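Local structure of pectate lyase (Bacillus subtilis, 5AMV) at residues Y83-Y88 against P212-R217; K87-Y92 against G177-Q182; F145-K148 against I153-N156; D184-N189 against I194-C199. The protein cleaves the alpha-1,4-linked galacturonate chain of pectate by calcium-dependent elimination, leaving oligosaccharides with an unsaturated sugar at their non-reducing ends. One frame throughout, in Å; residues are numbered along the deposited sequence. Where two conformers were deposited one is given.

Contact 1 (Y83-Y88 against P212-R217); sequences YDLDKY and PKYYGR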
loop_
_atom_site.group_PDB
_atom_site.type_symbol
_atom_site.label_atom_id
_atom_site.label_comp_id
_atom_site.label_asym_id
_atom_site.label_seq_id
_atom_site.Cartn_x
_atom_site.Cartn_y
_atom_site.Cartn_z
ATOM N N TYR A 83 26.965 8.632 -10.455
ATOM C CA TYR A 83 26.569 7.394 -9.786
ATOM C C TYR A 83 26.919 6.171 -10.624
ATOM O O TYR A 83 26.737 6.180 -11.844
ATOM C CB TYR A 83 25.072 7.417 -9.536
ATOM C CG TYR A 83 24.527 6.095 -9.010
ATOM C CD1 TYR A 83 24.675 5.734 -7.659
ATOM C CD2 TYR A 83 23.851 5.243 -9.863
ATOM C CE1 TYR A 83 24.141 4.519 -7.196
ATOM C CE2 TYR A 83 23.292 4.054 -9.421
ATOM C CZ TYR A 83 23.442 3.700 -8.092
ATOM O OH TYR A 83 22.875 2.510 -7.653
ATOM N N ASP A 84 27.453 5.139 -9.952
ATOM C CA ASP A 84 27.710 3.859 -10.588
ATOM C C ASP A 84 27.515 2.790 -9.538
ATOM O O ASP A 84 28.101 2.845 -8.434
ATOM C CB ASP A 84 29.126 3.808 -11.130
ATOM C CG ASP A 84 29.455 2.471 -11.782
ATOM O OD1 ASP A 84 29.042 2.273 -12.942
ATOM O OD2 ASP A 84 30.143 1.652 -11.128
ATOM N N LEU A 85 26.621 1.852 -9.846
ATOM C CA LEU A 85 26.265 0.800 -8.865
ATOM C C LEU A 85 27.519 0.053 -8.366
ATOM O O LEU A 85 27.674 -0.164 -7.168
ATOM C CB LEU A 85 25.211 -0.173 -9.408
ATOM C CG LEU A 85 24.795 -1.326 -8.491
ATOM C CD1 LEU A 85 24.266 -0.833 -7.095
ATOM C CD2 LEU A 85 23.791 -2.281 -9.188
ATOM N N ASP A 86 28.415 -0.339 -9.270
ATOM C CA ASP A 86 29.628 -1.026 -8.834
ATOM C C ASP A 86 30.451 -0.173 -7.872
ATOM O O ASP A 86 30.889 -0.685 -6.844
ATOM C CB ASP A 86 30.440 -1.546 -10.040
ATOM C CG ASP A 86 29.817 -2.818 -10.652
ATOM O OD1 ASP A 86 29.455 -3.738 -9.878
ATOM O OD2 ASP A 86 29.650 -2.899 -11.892
ATOM N N LYS A 87 30.605 1.125 -8.146
ATOM C CA LYS A 87 31.331 2.005 -7.213
ATOM C C LYS A 87 30.578 2.150 -5.881
ATOM O O LYS A 87 31.196 2.184 -4.809
ATOM C CB LYS A 87 31.616 3.376 -7.829
ATOM C CG LYS A 87 32.641 3.313 -8.969
ATOM C CD LYS A 87 32.847 4.703 -9.555
ATOM C CE LYS A 87 33.711 4.624 -10.836
ATOM N NZ LYS A 87 33.919 5.983 -11.404
ATOM N N TYR A 88 29.243 2.180 -5.956
ATOM C CA TYR A 88 28.436 2.330 -4.746
ATOM C C TYR A 88 28.628 1.081 -3.886
ATOM O O TYR A 88 28.852 1.169 -2.668
ATOM C CB TYR A 88 26.979 2.479 -5.161
ATOM C CG TYR A 88 26.039 2.704 -4.003
ATOM C CD1 TYR A 88 25.501 1.623 -3.266
ATOM C CD2 TYR A 88 25.687 4.004 -3.642
ATOM C CE1 TYR A 88 24.598 1.871 -2.203
ATOM C CE2 TYR A 88 24.795 4.243 -2.600
ATOM C CZ TYR A 88 24.267 3.169 -1.883
ATOM O OH TYR A 88 23.398 3.425 -0.839
ATOM N N PRO A 212 18.851 -9.341 -8.031
ATOM C CA PRO A 212 20.021 -10.027 -7.456
ATOM C C PRO A 212 20.095 -9.755 -5.946
ATOM O O PRO A 212 19.244 -9.044 -5.420
ATOM C CB PRO A 212 21.194 -9.392 -8.206
ATOM C CG PRO A 212 20.691 -8.012 -8.582
ATOM C CD PRO A 212 19.205 -8.120 -8.776
ATOM N N LYS A 213 21.089 -10.334 -5.266
ATOM C CA LYS A 213 21.368 -10.016 -3.874
ATOM C C LYS A 213 22.727 -9.345 -3.796
ATOM O O LYS A 213 23.677 -9.785 -4.443
ATOM C CB LYS A 213 21.436 -11.279 -3.009
ATOM C CG LYS A 213 20.107 -11.934 -2.719
ATOM C CD LYS A 213 20.304 -13.232 -1.941
ATOM C CE LYS A 213 19.128 -13.390 -0.991
ATOM N NZ LYS A 213 19.050 -14.742 -0.374
ATOM N N TYR A 214 22.816 -8.301 -2.986
ATOM C CA TYR A 214 24.085 -7.620 -2.763
ATOM C C TYR A 214 24.281 -7.567 -1.268
ATOM O O TYR A 214 23.347 -7.218 -0.542
ATOM C CB TYR A 214 24.094 -6.184 -3.348
ATOM C CG TYR A 214 23.886 -6.087 -4.842
ATOM C CD1 TYR A 214 24.632 -6.876 -5.726
ATOM C CD2 TYR A 214 22.962 -5.180 -5.372
ATOM C CE1 TYR A 214 24.453 -6.768 -7.108
ATOM C CE2 TYR A 214 22.760 -5.073 -6.736
ATOM C CZ TYR A 214 23.504 -5.864 -7.600
ATOM O OH TYR A 214 23.291 -5.742 -8.947
ATOM N N TYR A 215 25.486 -7.937 -0.808
ATOM C CA TYR A 215 25.751 -8.081 0.624
ATOM C C TYR A 215 24.808 -9.139 1.216
ATOM O O TYR A 215 24.386 -9.049 2.375
ATOM C CB TYR A 215 25.567 -6.754 1.368
ATOM C CG TYR A 215 26.190 -5.495 0.755
ATOM C CD1 TYR A 215 27.454 -5.508 0.124
ATOM C CD2 TYR A 215 25.526 -4.268 0.860
ATOM C CE1 TYR A 215 27.999 -4.327 -0.422
ATOM C CE2 TYR A 215 26.065 -3.096 0.335
ATOM C CZ TYR A 215 27.296 -3.138 -0.294
ATOM O OH TYR A 215 27.801 -1.954 -0.783
ATOM N N GLY A 216 24.469 -10.113 0.378
ATOM C CA GLY A 216 23.535 -11.165 0.733
ATOM C C GLY A 216 22.067 -10.783 0.872
ATOM O O GLY A 216 21.269 -11.621 1.313
ATOM N N ARG A 217 21.715 -9.546 0.476
ATOM C CA ARG A 217 20.358 -9.030 0.676
ATOM C C ARG A 217 19.710 -8.685 -0.671
ATOM O O ARG A 217 20.347 -8.098 -1.548
ATOM C CB ARG A 217 20.340 -7.796 1.609
ATOM C CG ARG A 217 20.927 -7.967 3.047
ATOM C CD ARG A 217 20.120 -8.947 3.955
ATOM N NE ARG A 217 18.774 -8.489 4.326
ATOM C CZ ARG A 217 17.842 -9.282 4.864
ATOM N NH1 ARG A 217 18.103 -10.565 5.085
ATOM N NH2 ARG A 217 16.643 -8.811 5.181
#
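L85 and Y88, in the first turn of helix 85-92, meet Y214 and Y215 at the turn of a beta-hairpin with a two-residue loop, whose arms are strands 213-214 and 217-218. The type I' turn from Y214 to R217 is closed by paired backbone bonds between those two residues; Y215 and G216 both have positive phi, as that turn requires. Along the helical segment, D84 comes first and is the N-cap: in the conformer given, its OD2 accepts from K87 N at 3.1 Å, on the anti side of the carboxylate, with an N-H...O angle of 152°. L85 follows and carries the apolar part of the contact. Its CG is anti to the backbone N (chi1 178°), which brings the CD2 branch obliquely against the phenol end of Y214, 3.5 Å from OH and 3.9 Å from CE2. Y88 then contributes its backbone carbonyl, beside the end of the Y215 side chain. No hydrogen bond links the two segments: Y215 OH, 3.8 Å from Y88 O, bonds instead to L89 O, one residue further along the helix.

Contact 2 (K87-Y92 against G177-Q182); sequences KYLKAY and GNWNSQ. With ADA (alpha-D-galactopyranuronic acid), chain B.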
loop_
_atom_site.group_PDB
_atom_site.type_symbol
_atom_site.label_atom_id
_atom_site.label_comp_id
_atom_site.label_asym_id
_atom_site.label_seq_id
_atom_site.Cartn_x
_atom_site.Cartn_y
_atom_site.Cartn_z
ATOM N N LYS A 87 30.605 1.125 -8.146
ATOM C CA LYS A 87 31.331 2.005 -7.213
ATOM C C LYS A 87 30.578 2.150 -5.881
ATOM O O LYS A 87 31.196 2.184 -4.809
ATOM C CB LYS A 87 31.616 3.376 -7.829
ATOM C CG LYS A 87 32.641 3.313 -8.969
ATOM C CD LYS A 87 32.847 4.703 -9.555
ATOM C CE LYS A 87 33.711 4.624 -10.836
ATOM N NZ LYS A 87 33.919 5.983 -11.404
ATOM N N TYR A 88 29.243 2.180 -5.956
ATOM C CA TYR A 88 28.436 2.330 -4.746
ATOM C C TYR A 88 28.628 1.081 -3.886
ATOM O O TYR A 88 28.852 1.169 -2.668
ATOM C CB TYR A 88 26.979 2.479 -5.161
ATOM C CG TYR A 88 26.039 2.704 -4.003
ATOM C CD1 TYR A 88 25.501 1.623 -3.266
ATOM C CD2 TYR A 88 25.687 4.004 -3.642
ATOM C CE1 TYR A 88 24.598 1.871 -2.203
ATOM C CE2 TYR A 88 24.795 4.243 -2.600
ATOM C CZ TYR A 88 24.267 3.169 -1.883
ATOM O OH TYR A 88 23.398 3.425 -0.839
ATOM N N LEU A 89 28.582 -0.090 -4.522
ATOM C CA LEU A 89 28.748 -1.361 -3.798
ATOM C C LEU A 89 30.123 -1.437 -3.124
ATOM O O LEU A 89 30.228 -1.857 -1.949
ATOM C CB LEU A 89 28.562 -2.526 -4.765
ATOM C CG LEU A 89 27.097 -2.740 -5.194
ATOM C CD1 LEU A 89 26.995 -3.827 -6.290
ATOM C CD2 LEU A 89 26.214 -3.131 -4.012
ATOM N N LYS A 90 31.166 -1.054 -3.846
ATOM C CA LYS A 90 32.486 -0.990 -3.232
ATOM C C LYS A 90 32.552 0.037 -2.090
ATOM O O LYS A 90 33.123 -0.232 -1.014
ATOM C CB LYS A 90 33.563 -0.660 -4.271
ATOM C CG LYS A 90 34.974 -0.931 -3.752
ATOM C CD LYS A 90 35.956 -0.721 -4.911
ATOM C CE LYS A 90 37.359 -1.207 -4.550
ATOM N NZ LYS A 90 38.149 -0.082 -4.024
ATOM N N ALA A 91 31.969 1.206 -2.293
ATOM C CA ALA A 91 32.026 2.258 -1.260
ATOM C C ALA A 91 31.433 1.846 0.068
ATOM O O ALA A 91 31.928 2.254 1.134
ATOM C CB ALA A 91 31.344 3.581 -1.760
ATOM N N TYR A 92 30.333 1.085 0.027
ATOM C CA TYR A 92 29.576 0.858 1.242
ATOM C C TYR A 92 29.545 -0.613 1.702
ATOM O O TYR A 92 28.735 -0.984 2.574
ATOM C CB TYR A 92 28.147 1.456 1.083
ATOM C CG TYR A 92 28.267 2.909 0.695
ATOM C CD1 TYR A 92 28.963 3.814 1.523
ATOM C CD2 TYR A 92 27.750 3.376 -0.521
ATOM C CE1 TYR A 92 29.123 5.160 1.166
ATOM C CE2 TYR A 92 27.902 4.701 -0.906
ATOM C CZ TYR A 92 28.596 5.595 -0.063
ATOM O OH TYR A 92 28.745 6.889 -0.458
ATOM N N GLY A 177 21.020 -5.821 7.562
ATOM C CA GLY A 177 20.883 -4.669 6.646
ATOM C C GLY A 177 19.771 -4.964 5.643
ATOM O O GLY A 177 19.333 -6.122 5.507
ATOM N N ASN A 178 19.302 -3.933 4.952
ATOM C CA ASN A 178 18.402 -4.139 3.825
ATOM C C ASN A 178 18.577 -3.035 2.777
ATOM O O ASN A 178 19.062 -1.959 3.088
ATOM C CB ASN A 178 16.938 -4.245 4.286
ATOM C CG ASN A 178 16.522 -5.702 4.627
ATOM O OD1 ASN A 178 16.725 -6.629 3.836
ATOM N ND2 ASN A 178 16.027 -5.899 5.832
ATOM N N TRP A 179 18.206 -3.361 1.537
ATOM C CA TRP A 179 18.019 -2.373 0.469
ATOM C C TRP A 179 16.576 -1.873 0.528
ATOM O O TRP A 179 15.638 -2.671 0.621
ATOM C CB TRP A 179 18.298 -3.015 -0.889
ATOM C CG TRP A 179 19.732 -3.421 -1.053
ATOM C CD1 TRP A 179 20.292 -4.631 -0.739
ATOM C CD2 TRP A 179 20.802 -2.599 -1.529
ATOM N NE1 TRP A 179 21.629 -4.633 -1.037
ATOM C CE2 TRP A 179 21.981 -3.397 -1.509
ATOM C CE3 TRP A 179 20.876 -1.282 -2.003
ATOM C CZ2 TRP A 179 23.231 -2.912 -1.938
ATOM C CZ3 TRP A 179 22.106 -0.797 -2.423
ATOM C CH2 TRP A 179 23.273 -1.615 -2.405
ATOM N N ASN A 180 16.401 -0.559 0.474
ATOM C CA ASN A 180 15.076 0.012 0.608
ATOM C C ASN A 180 14.794 0.941 -0.531
ATOM O O ASN A 180 15.608 1.816 -0.879
ATOM C CB ASN A 180 14.891 0.729 1.932
ATOM C CG ASN A 180 14.825 -0.242 3.099
ATOM O OD1 ASN A 180 13.935 -1.089 3.160
ATOM N ND2 ASN A 180 15.764 -0.128 4.015
ATOM N N SER A 181 13.646 0.699 -1.150
ATOM C CA SER A 181 13.171 1.562 -2.251
ATOM C C SER A 181 12.109 2.540 -1.754
ATOM O O SER A 181 11.541 2.346 -0.662
ATOM C CB SER A 181 12.663 0.708 -3.391
ATOM O OG SER A 181 13.770 0.271 -4.206
ATOM N N GLN A 182 11.847 3.594 -2.547
ATOM C CA GLN A 182 11.043 4.732 -2.097
ATOM C C GLN A 182 9.576 4.723 -2.512
ATOM O O GLN A 182 8.815 5.531 -1.945
ATOM C CB GLN A 182 11.652 6.059 -2.576
ATOM C CG GLN A 182 12.890 6.480 -1.801
ATOM C CD GLN A 182 12.613 6.678 -0.303
ATOM O OE1 GLN A 182 11.787 7.523 0.086
ATOM N NE2 GLN A 182 13.308 5.905 0.538
HETATM C C1 ADA B . 11.246 -6.944 7.368
HETATM C C2 ADA B . 12.381 -5.905 7.381
HETATM C C3 ADA B . 12.894 -5.696 8.809
HETATM C C4 ADA B . 11.770 -5.271 9.739
HETATM C C5 ADA B . 10.671 -6.327 9.699
HETATM C C6 ADA B . 9.470 -5.758 10.423
HETATM O O2 ADA B . 13.468 -6.448 6.618
HETATM O O3 ADA B . 13.888 -4.662 8.822
HETATM O O4 ADA B . 11.231 -4.028 9.245
HETATM O O5 ADA B . 10.250 -6.595 8.331
HETATM O O6B ADA B . 8.395 -5.674 9.768
HETATM O O6A ADA B . 9.572 -5.361 11.628
#
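Y88 OH, on a ring that touches W179, is gripped by two partners, bonding to the carboxylate oxygen E107 OE1 and to the backbone N of W169. This polar hold lies beyond an otherwise apolar contact. Y88 CE1 comes 3.7 Å from W179 CZ3, and with planes at 41° and six-membered ring centroids 6.0 Å apart the pair meets rim to rim, so it is not a stack. One face of the Y88 ring is taken by Y92, whose CD2 sits 3.6 Å above its centre. L89 reaches the indole from another direction: the two side chains cross at about a right angle, and L89 CD2 lies near the indole plane at its edge, 3.6 Å from W179 CZ2. The rotation of the indole is further fixed by W179 NE1, which bonds to Y214 O. Replacing W179 with an alanine would probably leave a gap beside Y88 and L89 and deprive Y214 O of its indole donor. Next in the chain to W179, N178 belongs to the glycan pocket, its ND2 2.7 Å from O2 of the galacturonate and also bonded to D173 OD1. Strand 178-180 pairs antiparallel with strand 168-170, while helix 105-121 packs against helix 85-92, with Y88 touching R110 and Y92 touching Q106.

Contact 3 (F145-K148 against I153-N156); sequences FQIK and IIRN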
loop_
_atom_site.group_PDB
_atom_site.type_symbol
_atom_site.label_atom_id
_atom_site.label_comp_id
_atom_site.label_asym_id
_atom_site.label_seq_id
_atom_site.Cartn_x
_atom_site.Cartn_y
_atom_site.Cartn_z
ATOM N N PHE A 145 1.073 7.521 -6.073
ATOM C CA PHE A 145 0.173 8.609 -5.647
ATOM C C PHE A 145 0.434 8.874 -4.165
ATOM O O PHE A 145 0.406 7.936 -3.378
ATOM C CB PHE A 145 -1.309 8.233 -5.812
ATOM C CG PHE A 145 -1.833 8.254 -7.234
ATOM C CD1 PHE A 145 -0.995 8.467 -8.334
ATOM C CD2 PHE A 145 -3.196 7.966 -7.452
ATOM C CE1 PHE A 145 -1.509 8.451 -9.664
ATOM C CE2 PHE A 145 -3.723 7.951 -8.762
ATOM C CZ PHE A 145 -2.879 8.181 -9.857
ATOM N N GLN A 146 0.699 10.138 -3.789
ATOM C CA GLN A 146 0.851 10.467 -2.358
ATOM C C GLN A 146 -0.351 11.290 -1.914
ATOM O O GLN A 146 -0.752 12.214 -2.615
ATOM C CB GLN A 146 2.168 11.250 -2.106
ATOM C CG GLN A 146 2.274 11.590 -0.633
ATOM C CD GLN A 146 3.616 12.147 -0.181
ATOM O OE1 GLN A 146 4.225 11.603 0.762
ATOM N NE2 GLN A 146 4.064 13.252 -0.802
ATOM N N ILE A 147 -0.951 10.922 -0.785
ATOM C CA ILE A 147 -2.097 11.660 -0.281
ATOM C C ILE A 147 -1.741 12.234 1.084
ATOM O O ILE A 147 -1.627 11.483 2.062
ATOM C CB ILE A 147 -3.428 10.803 -0.224
ATOM C CG1 ILE A 147 -3.689 10.106 -1.559
ATOM C CG2 ILE A 147 -4.587 11.714 0.193
ATOM C CD1 ILE A 147 -4.694 8.890 -1.449
ATOM N N LYS A 148 -1.547 13.555 1.149
ATOM C CA LYS A 148 -1.293 14.252 2.421
ATOM C C LYS A 148 -2.514 15.050 2.836
ATOM O O LYS A 148 -2.557 15.605 3.935
ATOM C CB LYS A 148 -0.105 15.243 2.274
ATOM C CG LYS A 148 1.130 14.602 1.673
ATOM C CD LYS A 148 2.385 15.542 1.686
ATOM C CE LYS A 148 2.212 16.723 0.739
ATOM N NZ LYS A 148 3.365 17.703 0.846
ATOM N N ILE A 153 -10.890 10.059 -2.925
ATOM C CA ILE A 153 -11.423 8.763 -3.343
ATOM C C ILE A 153 -10.593 8.254 -4.529
ATOM O O ILE A 153 -10.410 8.986 -5.477
ATOM C CB ILE A 153 -12.916 8.890 -3.735
ATOM C CG1 ILE A 153 -13.754 9.261 -2.497
ATOM C CG2 ILE A 153 -13.419 7.610 -4.379
ATOM C CD1 ILE A 153 -15.211 9.593 -2.846
ATOM N N ILE A 154 -10.134 6.999 -4.457
ATOM C CA ILE A 154 -9.398 6.358 -5.556
ATOM C C ILE A 154 -10.071 5.001 -5.829
ATOM O O ILE A 154 -10.108 4.159 -4.929
ATOM C CB ILE A 154 -7.914 6.083 -5.161
ATOM C CG1 ILE A 154 -7.220 7.353 -4.592
ATOM C CG2 ILE A 154 -7.166 5.439 -6.349
ATOM C CD1 ILE A 154 -7.068 8.497 -5.569
ATOM N N ARG A 155 -10.582 4.781 -7.048
ATOM C CA ARG A 155 -11.321 3.565 -7.380
ATOM C C ARG A 155 -11.057 3.055 -8.795
ATOM O O ARG A 155 -10.866 3.848 -9.719
ATOM C CB ARG A 155 -12.855 3.742 -7.225
ATOM C CG ARG A 155 -13.262 4.300 -5.832
ATOM C CD ARG A 155 -14.774 4.560 -5.689
ATOM N NE ARG A 155 -15.517 3.298 -5.658
ATOM C CZ ARG A 155 -16.840 3.218 -5.764
ATOM N NH1 ARG A 155 -17.573 4.308 -5.959
ATOM N NH2 ARG A 155 -17.429 2.031 -5.718
ATOM N N ASN A 156 -11.158 1.745 -8.944
ATOM C CA ASN A 156 -11.269 1.077 -10.245
ATOM C C ASN A 156 -10.045 1.282 -11.142
ATOM O O ASN A 156 -10.173 1.422 -12.374
ATOM C CB ASN A 156 -12.539 1.526 -10.991
ATOM C CG ASN A 156 -12.888 0.585 -12.116
ATOM O OD1 ASN A 156 -12.852 -0.634 -11.940
ATOM N ND2 ASN A 156 -13.296 1.148 -13.263
#
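I154 touches both F145 and I147, by different atoms, and this buried apolar group sets the inner side of segment 145-148 apart from its polar outer side. I154 CD1 lies at the edge of the F145 ring, near its plane and 4.3 Å from CD2. I147 CD1 stands 4.3 Å from I154 CG1. The chi2 values explain which atom touches which neighbour: the I147 chain is extended (161°) and reaches across with its CD1, whereas I154 is folded (-65°), which turns its CD1 to F145. Both distances are ordinary van der Waals separations, and no hydrogen bond crosses. On the outer side Q146 is partly exposed and bonds to D124 and N189, and just past the strand the exposed K148 forms a salt bridge with E48. Such alternation along 145-148 fits the right-handed parallel beta-helix of polysaccharide lyase family 1, in which inward side chains fill the interior of the coil. Here two walls of one coil face each other, strand 144-147 running beside strand 186-189 and strand 152-155 lying between strands 129-133 and 194-197, with I131 of strand 129-133 touching both F145 and I154.

Contact 4 (D184-N189 against I194-C199); sequences DNITIN and IWIDHC. With CA (calcium ion), chain C.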
loop_
_atom_site.group_PDB
_atom_site.type_symbol
_atom_site.label_atom_id
_atom_site.label_comp_id
_atom_site.label_asym_id
_atom_site.label_seq_id
_atom_site.Cartn_x
_atom_site.Cartn_y
_atom_site.Cartn_z
ATOM N N ASP A 184 5.705 3.548 -3.263
ATOM C CA ASP A 184 4.557 2.664 -3.083
ATOM C C ASP A 184 3.618 2.940 -4.270
ATOM O O ASP A 184 3.810 3.934 -4.990
ATOM C CB ASP A 184 3.828 3.075 -1.804
ATOM C CG ASP A 184 4.715 3.120 -0.580
ATOM O OD1 ASP A 184 5.630 2.291 -0.409
ATOM O OD2 ASP A 184 4.454 3.966 0.315
ATOM N N ASN A 185 2.549 2.144 -4.447
ATOM C CA ASN A 185 1.505 2.559 -5.407
ATOM C C ASN A 185 0.719 3.762 -4.852
ATOM O O ASN A 185 0.505 4.747 -5.564
ATOM C CB ASN A 185 0.569 1.382 -5.736
ATOM C CG ASN A 185 1.348 0.153 -6.117
ATOM O OD1 ASN A 185 1.349 -0.845 -5.368
ATOM N ND2 ASN A 185 2.029 0.188 -7.288
ATOM N N ILE A 186 0.344 3.685 -3.567
ATOM C CA ILE A 186 -0.337 4.800 -2.899
ATOM C C ILE A 186 0.264 4.945 -1.487
ATOM O O ILE A 186 0.344 3.961 -0.729
ATOM C CB ILE A 186 -1.866 4.551 -2.758
ATOM C CG1 ILE A 186 -2.517 4.381 -4.129
ATOM C CG2 ILE A 186 -2.549 5.713 -1.962
ATOM C CD1 ILE A 186 -3.985 3.913 -4.045
ATOM N N THR A 187 0.725 6.166 -1.186
ATOM C CA THR A 187 1.305 6.475 0.093
ATOM C C THR A 187 0.382 7.492 0.780
ATOM O O THR A 187 0.256 8.615 0.310
ATOM C CB THR A 187 2.723 7.122 -0.086
ATOM O OG1 THR A 187 3.585 6.289 -0.887
ATOM C CG2 THR A 187 3.336 7.367 1.279
ATOM N N ILE A 188 -0.244 7.115 1.901
ATOM C CA ILE A 188 -1.053 8.070 2.676
ATOM C C ILE A 188 -0.182 8.652 3.741
ATOM O O ILE A 188 0.189 7.952 4.683
ATOM C CB ILE A 188 -2.316 7.407 3.268
ATOM C CG1 ILE A 188 -3.066 6.668 2.153
ATOM C CG2 ILE A 188 -3.196 8.468 3.953
ATOM C CD1 ILE A 188 -4.325 5.853 2.655
ATOM N N ASN A 189 0.242 9.905 3.551
ATOM C CA ASN A 189 1.221 10.504 4.431
ATOM C C ASN A 189 0.538 11.688 5.128
ATOM O O ASN A 189 0.541 12.778 4.607
ATOM C CB ASN A 189 2.440 10.932 3.582
ATOM C CG ASN A 189 3.423 11.770 4.333
ATOM O OD1 ASN A 189 3.400 11.834 5.565
ATOM N ND2 ASN A 189 4.339 12.416 3.588
ATOM N N ILE A 194 -10.091 9.053 3.503
ATOM C CA ILE A 194 -9.662 8.450 2.246
ATOM C C ILE A 194 -10.396 7.142 2.018
ATOM O O ILE A 194 -10.548 6.367 2.916
ATOM C CB ILE A 194 -8.120 8.260 2.197
ATOM C CG1 ILE A 194 -7.438 9.658 2.164
ATOM C CG2 ILE A 194 -7.663 7.422 0.934
ATOM C CD1 ILE A 194 -6.070 9.678 2.672
ATOM N N TRP A 195 -10.855 6.955 0.784
ATOM C CA TRP A 195 -11.444 5.704 0.353
ATOM C C TRP A 195 -10.679 5.163 -0.843
ATOM O O TRP A 195 -10.620 5.822 -1.867
ATOM C CB TRP A 195 -12.921 5.900 -0.049
ATOM C CG TRP A 195 -13.707 4.628 -0.321
ATOM C CD1 TRP A 195 -13.484 3.370 0.184
ATOM C CD2 TRP A 195 -14.927 4.548 -1.075
ATOM N NE1 TRP A 195 -14.488 2.495 -0.257
ATOM C CE2 TRP A 195 -15.371 3.200 -1.036
ATOM C CE3 TRP A 195 -15.670 5.494 -1.818
ATOM C CZ2 TRP A 195 -16.539 2.775 -1.690
ATOM C CZ3 TRP A 195 -16.824 5.059 -2.494
ATOM C CH2 TRP A 195 -17.259 3.710 -2.413
ATOM N N ILE A 196 -10.135 3.951 -0.686
ATOM C CA ILE A 196 -9.474 3.231 -1.794
ATOM C C ILE A 196 -10.309 2.006 -2.048
ATOM O O ILE A 196 -10.403 1.127 -1.179
ATOM C CB ILE A 196 -8.029 2.849 -1.466
ATOM C CG1 ILE A 196 -7.190 4.120 -1.168
ATOM C CG2 ILE A 196 -7.395 2.019 -2.641
ATOM C CD1 ILE A 196 -5.847 3.851 -0.498
ATOM N N ASP A 197 -10.922 1.929 -3.231
ATOM C CA ASP A 197 -11.921 0.860 -3.436
ATOM C C ASP A 197 -11.820 0.270 -4.850
ATOM O O ASP A 197 -11.634 1.016 -5.816
ATOM C CB ASP A 197 -13.319 1.401 -3.121
ATOM C CG ASP A 197 -14.439 0.438 -3.546
ATOM O OD1 ASP A 197 -14.831 -0.439 -2.737
ATOM O OD2 ASP A 197 -14.941 0.590 -4.686
ATOM N N HIS A 198 -11.907 -1.056 -4.949
ATOM C CA HIS A 198 -11.917 -1.714 -6.265
ATOM C C HIS A 198 -10.699 -1.352 -7.122
ATOM O O HIS A 198 -10.833 -1.144 -8.345
ATOM C CB HIS A 198 -13.229 -1.456 -7.030
ATOM C CG HIS A 198 -14.385 -2.316 -6.571
ATOM N ND1 HIS A 198 -15.331 -1.843 -5.686
ATOM C CD2 HIS A 198 -14.738 -3.592 -6.859
ATOM C CE1 HIS A 198 -16.205 -2.801 -5.430
ATOM N NE2 HIS A 198 -15.874 -3.872 -6.134
ATOM N N CYS A 199 -9.531 -1.270 -6.473
ATOM C CA CYS A 199 -8.278 -1.106 -7.186
ATOM C C CYS A 199 -7.509 -2.426 -7.147
ATOM O O CYS A 199 -7.805 -3.303 -6.338
ATOM C CB CYS A 199 -7.442 0.010 -6.538
ATOM S SG CYS A 199 -8.101 1.641 -6.809
HETATM CA CA CA C . 6.046 2.936 1.788
HETATM O O HOH W 1 6.890 2.018 3.773
HETATM O O HOH W 2 5.222 4.489 3.301
HETATM O O HOH W 3 7.536 4.516 0.906
#
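I186, I188, I194 and I196 share one shape: CG1 is anti to the carbonyl carbon (chi1 -51° to -67°), and chi2 lies near the extended value, so each CD1 is carried far from its own strand. I186 and I196 therefore meet tip to tip, as do I188 and I196, and I196 CD1 is shared, 4.0 Å from both I186 CD1 and I188 CD1. The tightest point is I188 CG2, the branch anti to the backbone N, against I194 CD1, 3.4 Å, closer than usual for two carbons. Strands 186-189 and 194-197 run at 163° with axes 10.7 Å apart, too far for backbone pairing. That is the geometry of two walls facing across the interior of a right-handed parallel beta-helix, the pectate lyase fold, with each strand hydrogen-bonded to its equivalents in neighbouring coils. Outside this core, H198 ND1 donates to D197 OD2 at 2.7 Å; OD2 lies in the imidazole plane but is met from above its carboxylate plane, 39° out of it, and also forms a salt bridge with R155. D184 grips calcium with both oxygens, OD1 at 2.3 Å and OD2 at 2.4 Å. D223 and D227 complete the protein ligands, and three waters, each 2.3 Å away, fill the remaining sites on the calcium ion.

The four contacts form two pairs. Contacts 1 and 2 share helix 85-92, have centres about 6 Å apart, and are joined, in the conformer given, by R217 NH2 to N178 OD1 at 2.6 Å, probably a hydrogen bond between two residues of the glycan pocket. Contacts 3 and 4, centred about 5 Å apart, lie in the beta-helix, where I147 N probably bonds to T187 O at 2.8 Å across neighbouring coils. Between the pairs the centres are 28 to 33 Å apart. The chain runs from Q182 of contact 2 to calcium ligand D184 of contact 4 with one residue between. The W179 side chain is about 14 Å from the bound calcium ion, and the F145 side chain is about 12 Å from the bound calcium ion.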